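Local coordinates for translation initiation factor eIF2B subunit epsilon (Schizosaccharomyces pombe, PDB 5B04), which forms part of the eIF2B complex, which catalyses the exchange of GDP for GTP on the gamma subunit of the translation initiation factor eIF2, at residues I[394-399]-I[412-417]; I[363-368]-I[377-382]; I[176-181]-I[210-215]; I[155-160]-I[261-266]. One frame throughout, in Å; residues are numbered along the deposited sequence.

Contact 1 (I[394-399]-I[412-417]); sequences CSIEDG and TIIEKN
Two successive coils of the left-handed beta-helix domain stack here, Ser395 pairing with Ile413 and Ile396 with Ile414 in parallel register. Ser395 supplies both firm backbone bonds: its N donates to Thr412 O (3.1 Å, N-H...O angle 161°) within the carbonyl plane, and its O receives Ile414 N at 3.0 Å almost straight along the carbonyl. A third bond, Glu397 N to Ile414 O at 3.4 Å, is weak. The side chains then divide by face. Toward the interior, Ile396 and Ile414 lie alongside one another pointing the same way, with CG1 of Ile396 3.9 Å from CD1 of Ile414; Ile414 also rests on Ile408 and Ile396 on Ala382. The paired residues are eighteen positions apart, which is one turn of three hexapeptides, so equivalent isoleucines superpose coil upon coil. On the outer face, CB of Ser395 meets CG1 of Ile413 at 3.9 Å. Glu397 leans across toward the next coil: CG is anti to the carbonyl carbon (chi1 -52°) and the chain runs extended, laying its methylenes over Ile414 O and crossing Lys416 at about a right angle. The resulting salt bridge, Glu397 OE1 to Lys416 NZ, is long at 3.8 Å. With Glu397 cut back to alanine, the ammonium of Lys416 is likely to lose this carboxylate, and Ile414 O the methylene beside it. Asp398 runs beside Lys416 in the same direction, its OD2 4.1 Å from NZ, and may add to the negative potential around the lysine, though it is beyond a salt bridge.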
# COMPACT_ATOMS: atom_id res chain seq x y z
N CYS I 394 -16.78 -40.16 -48.49
CA CYS I 394 -17.67 -41.09 -47.82
C CYS I 394 -18.48 -40.42 -46.72
O CYS I 394 -18.06 -39.42 -46.13
CB CYS I 394 -16.89 -42.26 -47.24
SG CYS I 394 -16.16 -43.36 -48.47
N SER I 395 -19.66 -40.98 -46.43
CA SER I 395 -20.51 -40.48 -45.37
C SER I 395 -20.87 -41.59 -44.39
O SER I 395 -21.55 -42.55 -44.75
CB SER I 395 -21.78 -39.85 -45.94
OG SER I 395 -22.66 -39.43 -44.91
N ILE I 396 -20.40 -41.46 -43.16
CA ILE I 396 -20.71 -42.42 -42.11
C ILE I 396 -21.58 -41.75 -41.05
O ILE I 396 -21.19 -40.75 -40.46
CB ILE I 396 -19.44 -42.98 -41.46
CG1 ILE I 396 -18.47 -43.47 -42.54
CG2 ILE I 396 -19.78 -44.10 -40.50
CD1 ILE I 396 -17.23 -44.13 -41.99
N GLU I 397 -22.77 -42.31 -40.83
CA GLU I 397 -23.80 -41.62 -40.07
C GLU I 397 -24.02 -42.22 -38.68
O GLU I 397 -23.36 -43.19 -38.30
CB GLU I 397 -25.09 -41.60 -40.87
CG GLU I 397 -24.90 -41.06 -42.29
CD GLU I 397 -26.17 -41.02 -43.10
OE1 GLU I 397 -27.17 -41.64 -42.68
OE2 GLU I 397 -26.17 -40.37 -44.17
N ASP I 398 -24.96 -41.64 -37.93
CA ASP I 398 -25.14 -41.97 -36.52
C ASP I 398 -25.52 -43.42 -36.26
O ASP I 398 -26.43 -43.96 -36.90
CB ASP I 398 -26.19 -41.05 -35.90
CG ASP I 398 -25.85 -39.58 -36.05
OD1 ASP I 398 -24.66 -39.26 -36.30
OD2 ASP I 398 -26.76 -38.74 -35.93
N GLY I 399 -24.83 -44.05 -35.32
CA GLY I 399 -25.12 -45.42 -34.93
C GLY I 399 -24.26 -46.44 -35.64
O GLY I 399 -24.22 -47.61 -35.26
N THR I 412 -19.00 -43.85 -51.00
CA THR I 412 -19.95 -44.76 -50.37
C THR I 412 -20.61 -44.13 -49.15
O THR I 412 -19.97 -43.40 -48.39
CB THR I 412 -19.25 -46.07 -49.94
OG1 THR I 412 -18.40 -46.53 -51.00
CG2 THR I 412 -20.28 -47.15 -49.62
N ILE I 413 -21.90 -44.41 -48.97
CA ILE I 413 -22.64 -43.90 -47.83
C ILE I 413 -23.20 -45.03 -46.97
O ILE I 413 -24.09 -45.76 -47.39
CB ILE I 413 -23.80 -42.99 -48.26
CG1 ILE I 413 -23.27 -41.74 -48.97
CG2 ILE I 413 -24.64 -42.59 -47.06
CD1 ILE I 413 -24.35 -40.80 -49.44
N ILE I 414 -22.77 -45.06 -45.71
CA ILE I 414 -23.30 -46.00 -44.74
C ILE I 414 -24.37 -45.35 -43.90
O ILE I 414 -24.12 -44.42 -43.19
CB ILE I 414 -22.21 -46.48 -43.79
CG1 ILE I 414 -21.16 -47.23 -44.55
CG2 ILE I 414 -22.77 -47.42 -42.76
CD1 ILE I 414 -19.85 -46.51 -44.60
N GLU I 415 -25.55 -45.93 -43.95
CA GLU I 415 -26.71 -45.37 -43.32
C GLU I 415 -26.62 -45.55 -41.84
O GLU I 415 -25.75 -46.23 -41.38
CB GLU I 415 -27.96 -46.05 -43.83
CG GLU I 415 -28.07 -46.12 -45.34
CD GLU I 415 -29.40 -46.65 -45.78
OE1 GLU I 415 -29.72 -47.81 -45.46
OE2 GLU I 415 -30.14 -45.91 -46.44
N LYS I 416 -27.49 -44.90 -41.10
CA LYS I 416 -27.43 -44.95 -39.66
C LYS I 416 -27.60 -46.36 -39.15
O LYS I 416 -28.43 -47.09 -39.61
CB LYS I 416 -28.56 -44.12 -39.09
CG LYS I 416 -28.48 -42.64 -39.41
CD LYS I 416 -29.69 -41.89 -38.90
CE LYS I 416 -29.39 -40.42 -38.65
NZ LYS I 416 -28.32 -39.84 -39.52
N ASN I 417 -26.79 -46.72 -38.18
CA ASN I 417 -26.98 -47.90 -37.39
C ASN I 417 -26.55 -49.16 -38.08
O ASN I 417 -26.67 -50.22 -37.51
CB ASN I 417 -28.42 -48.06 -37.01
CG ASN I 417 -29.01 -46.80 -36.47
OD1 ASN I 417 -28.93 -46.54 -35.29
ND2 ASN I 417 -29.61 -46.03 -37.33

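Contact 2 (I[363-368]-I[377-382]); sequences DSAFLW and CRIGKA
Phe366 N donates to Ala382 O at 2.7 Å, the shortest hydrogen bond between 363-368 and 377-382, with an N-H...O angle of 156°. The same oxygen lies at the edge of the Phe366 ring, near its plane, while the ring itself meets that of Tyr280. Further back, Asp363 brackets Gly380 in a parallel bridge: its N donates to Ile379 O (2.8 Å), and its O accepts Lys381 N (3.1 Å), the donor tilted 16° from the carbonyl plane. These bonds stack consecutive coils of the left-handed beta-helix at a corner, where Ser364 and Lys381 both adopt positive phi and turn the chain from one sheet of the prism into the next. Inside the corner, CB of Ala365 touches CG2 of Ile379 at 4.1 Å. Outside it, Lys381 folds back, bent at chi2 (-55°) and chi4, and lays its aliphatic chain on Ser364, CD lying 3.4 Å from Ser364 O and CG 4.0 Å from Ser364 CB. Replacing it with an alanine would probably strip this methylene cover from Ser364 and remove the chain that rests on Asp281 of helix 277-288. Ser364 OG is held separately by Asn347, with a weak bond to Asp363 OD2. The chemistry implies a division of labour: main-chain bonds fix the register of the coils, apolar groups fill the inside of the turn, and the lysine methylenes shield its outer carbonyl.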
# COMPACT_ATOMS: atom_id res chain seq x y z
N ASP I 363 -17.36 -35.60 -36.37
CA ASP I 363 -18.04 -35.07 -35.19
C ASP I 363 -18.66 -36.16 -34.32
O ASP I 363 -19.48 -36.94 -34.78
CB ASP I 363 -19.13 -34.08 -35.63
CG ASP I 363 -19.92 -33.53 -34.46
OD1 ASP I 363 -19.44 -32.59 -33.80
OD2 ASP I 363 -21.04 -34.04 -34.20
N SER I 364 -18.24 -36.21 -33.06
CA SER I 364 -18.77 -37.13 -32.06
C SER I 364 -18.55 -38.60 -32.41
O SER I 364 -19.32 -39.47 -32.00
CB SER I 364 -20.27 -36.88 -31.85
OG SER I 364 -20.52 -35.51 -31.57
N ALA I 365 -17.49 -38.89 -33.16
CA ALA I 365 -17.21 -40.26 -33.59
C ALA I 365 -16.17 -40.93 -32.70
O ALA I 365 -15.63 -40.32 -31.78
CB ALA I 365 -16.75 -40.27 -35.04
N PHE I 366 -15.89 -42.20 -32.98
CA PHE I 366 -14.87 -42.95 -32.26
C PHE I 366 -13.92 -43.64 -33.23
O PHE I 366 -14.34 -44.46 -34.05
CB PHE I 366 -15.50 -43.99 -31.33
CG PHE I 366 -16.32 -43.39 -30.22
CD1 PHE I 366 -17.66 -43.11 -30.41
CD2 PHE I 366 -15.75 -43.12 -28.99
CE1 PHE I 366 -18.42 -42.57 -29.40
CE2 PHE I 366 -16.51 -42.57 -27.97
CZ PHE I 366 -17.84 -42.30 -28.17
N LEU I 367 -12.64 -43.31 -33.14
CA LEU I 367 -11.62 -43.93 -33.99
C LEU I 367 -10.60 -44.68 -33.15
O LEU I 367 -9.94 -44.09 -32.29
CB LEU I 367 -10.91 -42.87 -34.84
CG LEU I 367 -11.44 -42.59 -36.25
CD1 LEU I 367 -12.90 -42.17 -36.23
CD2 LEU I 367 -10.58 -41.53 -36.90
N TRP I 368 -10.48 -45.97 -33.39
CA TRP I 368 -9.49 -46.78 -32.70
C TRP I 368 -8.20 -46.76 -33.52
O TRP I 368 -8.04 -45.92 -34.40
CB TRP I 368 -10.01 -48.19 -32.46
CG TRP I 368 -11.26 -48.22 -31.60
CD1 TRP I 368 -11.86 -47.14 -30.99
CD2 TRP I 368 -12.06 -49.36 -31.26
NE1 TRP I 368 -12.97 -47.55 -30.30
CE2 TRP I 368 -13.12 -48.90 -30.45
CE3 TRP I 368 -11.99 -50.72 -31.57
CZ2 TRP I 368 -14.10 -49.76 -29.94
CZ3 TRP I 368 -12.96 -51.57 -31.06
CH2 TRP I 368 -14.00 -51.08 -30.26
N CYS I 377 -14.57 -36.42 -46.29
CA CYS I 377 -15.47 -37.35 -45.61
C CYS I 377 -16.25 -36.70 -44.47
O CYS I 377 -15.71 -35.88 -43.72
CB CYS I 377 -14.68 -38.55 -45.07
SG CYS I 377 -14.08 -39.67 -46.35
N ARG I 378 -17.52 -37.07 -44.35
CA ARG I 378 -18.36 -36.63 -43.25
C ARG I 378 -18.66 -37.82 -42.33
O ARG I 378 -19.39 -38.73 -42.70
CB ARG I 378 -19.67 -36.02 -43.76
CG ARG I 378 -19.50 -34.99 -44.86
CD ARG I 378 -18.89 -33.70 -44.34
NE ARG I 378 -18.72 -32.72 -45.40
CZ ARG I 378 -17.59 -32.53 -46.07
NH1 ARG I 378 -16.51 -33.26 -45.79
NH2 ARG I 378 -17.52 -31.61 -47.03
N ILE I 379 -18.07 -37.81 -41.14
CA ILE I 379 -18.22 -38.92 -40.20
C ILE I 379 -18.76 -38.43 -38.86
O ILE I 379 -18.25 -37.46 -38.30
CB ILE I 379 -16.89 -39.65 -40.00
CG1 ILE I 379 -16.32 -40.09 -41.35
CG2 ILE I 379 -17.07 -40.84 -39.07
CD1 ILE I 379 -14.98 -40.76 -41.27
N GLY I 380 -19.78 -39.10 -38.35
CA GLY I 380 -20.41 -38.67 -37.11
C GLY I 380 -21.09 -39.76 -36.31
O GLY I 380 -21.86 -40.55 -36.85
N LYS I 381 -20.81 -39.78 -35.00
CA LYS I 381 -21.40 -40.74 -34.07
C LYS I 381 -21.26 -42.18 -34.55
O LYS I 381 -22.25 -42.91 -34.65
CB LYS I 381 -22.87 -40.41 -33.82
CG LYS I 381 -23.12 -39.62 -32.54
CD LYS I 381 -22.54 -40.34 -31.33
CE LYS I 381 -22.83 -39.59 -30.04
NZ LYS I 381 -24.29 -39.55 -29.73
N ALA I 382 -20.03 -42.58 -34.84
CA ALA I 382 -19.77 -43.93 -35.32
C ALA I 382 -18.48 -44.48 -34.72
O ALA I 382 -17.57 -43.73 -34.40
CB ALA I 382 -19.70 -43.94 -36.84

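Contact 3 (I[176-181]-I[210-215])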
# COMPACT_ATOMS: atom_id res chain seq x y z
N VAL I 176 -35.67 -47.81 -8.18
CA VAL I 176 -36.19 -47.17 -6.97
C VAL I 176 -35.69 -47.88 -5.72
O VAL I 176 -35.92 -49.08 -5.54
CB VAL I 176 -37.73 -47.15 -6.95
CG1 VAL I 176 -38.24 -46.60 -5.62
CG2 VAL I 176 -38.27 -46.32 -8.11
N PHE I 177 -35.01 -47.13 -4.86
CA PHE I 177 -34.53 -47.66 -3.59
C PHE I 177 -35.33 -47.07 -2.44
O PHE I 177 -35.66 -45.89 -2.44
CB PHE I 177 -33.04 -47.36 -3.40
CG PHE I 177 -32.13 -48.17 -4.28
CD1 PHE I 177 -31.97 -47.85 -5.61
CD2 PHE I 177 -31.43 -49.24 -3.76
CE1 PHE I 177 -31.12 -48.59 -6.42
CE2 PHE I 177 -30.58 -49.99 -4.56
CZ PHE I 177 -30.43 -49.66 -5.89
N VAL I 178 -35.66 -47.91 -1.46
CA VAL I 178 -36.26 -47.43 -0.22
C VAL I 178 -35.35 -47.79 0.94
O VAL I 178 -35.23 -48.97 1.30
CB VAL I 178 -37.67 -48.01 0.00
CG1 VAL I 178 -38.23 -47.53 1.33
CG2 VAL I 178 -38.59 -47.63 -1.15
N ILE I 179 -34.71 -46.79 1.52
CA ILE I 179 -33.64 -47.02 2.47
C ILE I 179 -33.94 -46.44 3.85
O ILE I 179 -34.51 -45.36 3.98
CB ILE I 179 -32.32 -46.41 1.96
CG1 ILE I 179 -32.24 -46.51 0.43
CG2 ILE I 179 -31.13 -47.09 2.60
CD1 ILE I 179 -30.96 -45.97 -0.16
N ASP I 180 -33.55 -47.18 4.89
CA ASP I 180 -33.64 -46.68 6.26
C ASP I 180 -32.63 -45.55 6.44
O ASP I 180 -31.42 -45.77 6.34
CB ASP I 180 -33.38 -47.81 7.26
CG ASP I 180 -33.82 -47.47 8.67
OD1 ASP I 180 -33.65 -46.30 9.10
OD2 ASP I 180 -34.34 -48.37 9.37
N LYS I 181 -33.13 -44.35 6.70
CA LYS I 181 -32.30 -43.14 6.67
C LYS I 181 -31.12 -43.13 7.64
O LYS I 181 -30.20 -42.34 7.48
CB LYS I 181 -33.17 -41.91 6.93
CG LYS I 181 -34.00 -41.48 5.74
CD LYS I 181 -34.58 -40.09 5.95
CE LYS I 181 -33.48 -39.07 6.19
NZ LYS I 181 -34.03 -37.71 6.43
N GLU I 210 -39.16 -46.82 11.04
CA GLU I 210 -39.44 -45.50 11.64
C GLU I 210 -38.77 -44.31 10.97
O GLU I 210 -38.79 -43.23 11.51
CB GLU I 210 -38.83 -45.39 13.05
CG GLU I 210 -39.79 -45.31 14.22
CD GLU I 210 -39.17 -44.55 15.38
OE1 GLU I 210 -38.27 -43.73 15.13
OE2 GLU I 210 -39.57 -44.77 16.53
N GLU I 211 -38.22 -44.48 9.77
CA GLU I 211 -37.77 -43.33 9.01
C GLU I 211 -37.49 -44.07 7.72
O GLU I 211 -37.05 -45.20 7.77
CB GLU I 211 -36.74 -42.38 9.61
CG GLU I 211 -36.93 -40.93 9.23
CD GLU I 211 -36.08 -40.00 10.06
OE1 GLU I 211 -35.13 -39.40 9.53
OE2 GLU I 211 -36.36 -39.87 11.26
N LEU I 212 -37.71 -43.45 6.58
CA LEU I 212 -37.59 -44.18 5.33
C LEU I 212 -37.46 -43.22 4.18
O LEU I 212 -38.27 -42.33 4.03
CB LEU I 212 -38.64 -45.20 4.98
CG LEU I 212 -38.54 -46.55 5.66
CD1 LEU I 212 -39.78 -47.36 5.37
CD2 LEU I 212 -37.33 -47.29 5.16
N GLU I 213 -36.47 -43.43 3.33
CA GLU I 213 -36.29 -42.59 2.17
C GLU I 213 -36.49 -43.35 0.88
O GLU I 213 -35.78 -44.28 0.60
CB GLU I 213 -34.89 -41.99 2.18
CG GLU I 213 -34.71 -40.79 1.28
CD GLU I 213 -33.41 -40.07 1.55
OE1 GLU I 213 -33.26 -38.92 1.12
OE2 GLU I 213 -32.54 -40.66 2.19
N VAL I 214 -37.45 -42.91 0.08
CA VAL I 214 -37.70 -43.44 -1.25
C VAL I 214 -36.91 -42.64 -2.27
O VAL I 214 -37.16 -41.45 -2.46
CB VAL I 214 -39.20 -43.41 -1.60
CG1 VAL I 214 -39.42 -43.98 -2.99
CG2 VAL I 214 -40.01 -44.17 -0.57
N ARG I 215 -35.96 -43.29 -2.92
CA ARG I 215 -35.01 -42.57 -3.77
C ARG I 215 -35.02 -43.03 -5.22
O ARG I 215 -34.65 -44.17 -5.53
CB ARG I 215 -33.60 -42.70 -3.20
CG ARG I 215 -33.49 -42.27 -1.74
CD ARG I 215 -32.05 -42.09 -1.31
NE ARG I 215 -31.42 -40.97 -2.00
CZ ARG I 215 -30.23 -40.46 -1.67
NH1 ARG I 215 -29.55 -40.98 -0.66
NH2 ARG I 215 -29.74 -39.44 -2.36
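Backbone hydrogen bonds define the pairing of 176-181 with 210-215. Phe177 and Arg215 exchange two, Phe177 N to Arg215 O (3.1 Å) and Arg215 N to Phe177 O (2.7 Å), and Ile179 and Glu213 exchange two more, Ile179 N to Glu213 O (2.9 Å) and Glu213 N to Ile179 O (2.8 Å). Val178 and Val214 form the non-hydrogen-bonded pair between them, and the strand axes run antiparallel at 170°. Apolar packing occupies the face bearing the valines. Val178 and Val214 stand side by side, and chi1 near 180° in both puts CG2 beside the backbone N, where the two CG2 methyls meet at 3.8 Å. This leaves CG1 of Val178 to meet CD2 of Leu212 at 3.9 Å, a branch that also reaches back over Ile179 O, and Val176 leans obliquely on Val214. Charged groups lie on the other face, beside Phe177 and Ile179, and beyond the last bridge, at Lys181 and Glu211. Lys181 crosses Glu213 at about a right angle, its CG 3.7 Å from Glu213 CB, and its NZ makes a long salt bridge of 3.7 Å with Glu211 OE1. Glu213 finds its stronger partner in Arg230 of the gamma subunit, whereas Arg215 bends away to Asp217 and Glu161, whose carboxylates probably temper its closeness to that same Arg230. Strand 175-179 thus lies between strands 186-191 and 212-226, with Phe177 set edge-to-face against Tyr189, while residues 212-215 pair on their far edge with an antiparallel strand of the gamma subunit, so that the sheet continues from one subunit into the other.

Contact 4 (I[155-160]-I[261-266]); sequences MTMVVR and IHCHVA
Met155 and Ile261 lie side by side and point the same way, CB of Met155 3.5 Å from CD1 of Ile261, on one face of two parallel strands. Met157 meets that isoleucine differently, at about a right angle: its chain is extended to SD and then turns at chi3 (-69°), which brings CE to 3.9 Å from Ile261 CG1 and 3.6 Å from Cys263 SG. Further along this face the CG2 methyls of Val159 and Val265 touch at 3.8 Å. The reverse face is more polar. Thr156 crosses His262 and His264 obliquely, with its CG2 4.0 Å from His264 CB. At the end, Arg160 draws its CD over Ala266 O and sends NH2 on to Asn269 O. Five backbone bonds hold the register that pairs these residues, among them Val159 N to His264 O (3.0 Å, N-H...O angle 179°) and Ala266 N to Val159 O (2.9 Å). The strands, 27° apart in direction, belong to the central sheet of the GT-A-like nucleotidyl transferase domain. Helix 243-252 packs over the methionines and Ile261, and Phe177 lies on Met157 and Cys263. Helix 137-147 takes the histidine side, where His143 and Arg146 bond Thr156 OG1 and Glu142 bonds His264 ND1. Sulfur and methyl groups therefore make one face apolar; on the other, the helix supplies partners for Thr156 and His264 while His262 bonds weakly to Ser184 O, and Glu142 may favour the protonated form of His264.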
# COMPACT_ATOMS: atom_id res chain seq x y z
N MET I 155 -24.92 -58.25 1.97
CA MET I 155 -24.30 -57.47 0.90
C MET I 155 -24.55 -55.96 1.02
O MET I 155 -25.64 -55.53 1.40
CB MET I 155 -24.78 -57.98 -0.46
CG MET I 155 -24.42 -57.11 -1.65
SD MET I 155 -24.93 -57.84 -3.22
CE MET I 155 -26.64 -57.31 -3.32
N THR I 156 -23.52 -55.17 0.72
CA THR I 156 -23.64 -53.72 0.67
C THR I 156 -23.62 -53.24 -0.77
O THR I 156 -22.64 -53.45 -1.49
CB THR I 156 -22.51 -53.03 1.46
OG1 THR I 156 -22.65 -53.32 2.85
CG2 THR I 156 -22.56 -51.53 1.24
N MET I 157 -24.69 -52.58 -1.19
CA MET I 157 -24.81 -52.10 -2.57
C MET I 157 -24.30 -50.66 -2.71
O MET I 157 -24.89 -49.73 -2.17
CB MET I 157 -26.26 -52.18 -3.04
CG MET I 157 -26.80 -53.60 -3.12
SD MET I 157 -28.49 -53.67 -3.74
CE MET I 157 -29.39 -52.90 -2.39
N VAL I 158 -23.20 -50.50 -3.44
CA VAL I 158 -22.64 -49.18 -3.70
C VAL I 158 -23.41 -48.49 -4.83
O VAL I 158 -23.49 -49.00 -5.94
CB VAL I 158 -21.15 -49.25 -4.08
CG1 VAL I 158 -20.66 -47.90 -4.58
CG2 VAL I 158 -20.33 -49.72 -2.89
N VAL I 159 -23.97 -47.32 -4.53
CA VAL I 159 -24.73 -46.57 -5.51
C VAL I 159 -24.24 -45.12 -5.59
O VAL I 159 -23.50 -44.66 -4.72
CB VAL I 159 -26.24 -46.57 -5.19
CG1 VAL I 159 -26.81 -47.97 -5.35
CG2 VAL I 159 -26.48 -46.03 -3.79
N ARG I 160 -24.65 -44.42 -6.64
CA ARG I 160 -24.22 -43.04 -6.85
C ARG I 160 -25.40 -42.08 -6.85
O ARG I 160 -26.38 -42.29 -7.56
CB ARG I 160 -23.45 -42.92 -8.17
CG ARG I 160 -22.84 -41.56 -8.41
CD ARG I 160 -21.90 -41.18 -7.28
NE ARG I 160 -21.08 -40.01 -7.58
CZ ARG I 160 -21.43 -38.76 -7.30
NH1 ARG I 160 -22.59 -38.51 -6.70
NH2 ARG I 160 -20.62 -37.76 -7.61
N ILE I 261 -29.94 -56.56 3.66
CA ILE I 261 -29.27 -55.98 2.51
C ILE I 261 -29.06 -54.49 2.77
O ILE I 261 -29.89 -53.85 3.41
CB ILE I 261 -30.08 -56.22 1.20
CG1 ILE I 261 -29.20 -56.01 -0.02
CG2 ILE I 261 -31.33 -55.37 1.15
CD1 ILE I 261 -28.08 -57.00 -0.10
N HIS I 262 -27.94 -53.95 2.29
CA HIS I 262 -27.59 -52.57 2.63
C HIS I 262 -27.14 -51.74 1.44
O HIS I 262 -26.68 -52.26 0.43
CB HIS I 262 -26.48 -52.57 3.69
CG HIS I 262 -26.97 -52.88 5.07
ND1 HIS I 262 -27.58 -51.94 5.88
CD2 HIS I 262 -26.93 -54.03 5.79
CE1 HIS I 262 -27.90 -52.50 7.03
NE2 HIS I 262 -27.52 -53.76 7.01
N CYS I 263 -27.29 -50.42 1.58
CA CYS I 263 -26.88 -49.48 0.55
C CYS I 263 -25.84 -48.49 1.06
O CYS I 263 -25.89 -48.06 2.21
CB CYS I 263 -28.09 -48.69 0.03
SG CYS I 263 -29.15 -49.59 -1.12
N HIS I 264 -24.88 -48.15 0.20
CA HIS I 264 -23.97 -47.06 0.47
C HIS I 264 -24.11 -46.01 -0.62
O HIS I 264 -23.74 -46.24 -1.77
CB HIS I 264 -22.52 -47.54 0.55
CG HIS I 264 -21.53 -46.43 0.74
ND1 HIS I 264 -21.07 -46.06 1.99
CD2 HIS I 264 -20.93 -45.61 -0.15
CE1 HIS I 264 -20.22 -45.06 1.85
NE2 HIS I 264 -20.11 -44.77 0.57
N VAL I 265 -24.65 -44.85 -0.25
CA VAL I 265 -24.84 -43.77 -1.21
C VAL I 265 -23.61 -42.88 -1.29
O VAL I 265 -23.34 -42.10 -0.38
CB VAL I 265 -26.07 -42.92 -0.86
CG1 VAL I 265 -26.22 -41.78 -1.85
CG2 VAL I 265 -27.32 -43.78 -0.84
N ALA I 266 -22.86 -43.00 -2.38
CA ALA I 266 -21.72 -42.14 -2.63
C ALA I 266 -22.20 -40.79 -3.15
O ALA I 266 -22.92 -40.73 -4.16
CB ALA I 266 -20.75 -42.78 -3.61

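Following the chain from the N terminus, strand 153-161 opens contact 4 and strand 175-179 opens contact 3; contact 3 closes first, at residues 210-215, and contact 4 only at 261-266, so one loop lies wholly within the other. Their centres are about 12 Å apart, and Arg215 NH1 packs on Val265 CG2 between them. Both tie strands into the main sheet of the nucleotidyl transferase-like domain. In the beta-helix, contact 2 (363-368 to 377-382) closes before contact 1 (394-399 to 412-417) opens, each loop about one coil. Their centres are about 10 Å apart; strands 378-380 and 395-396 are sheet neighbours, with a probable hydrogen bond from Ile396 N to Arg378 O. Contacts 1 and 4 lie about 42 Å apart, centre to centre.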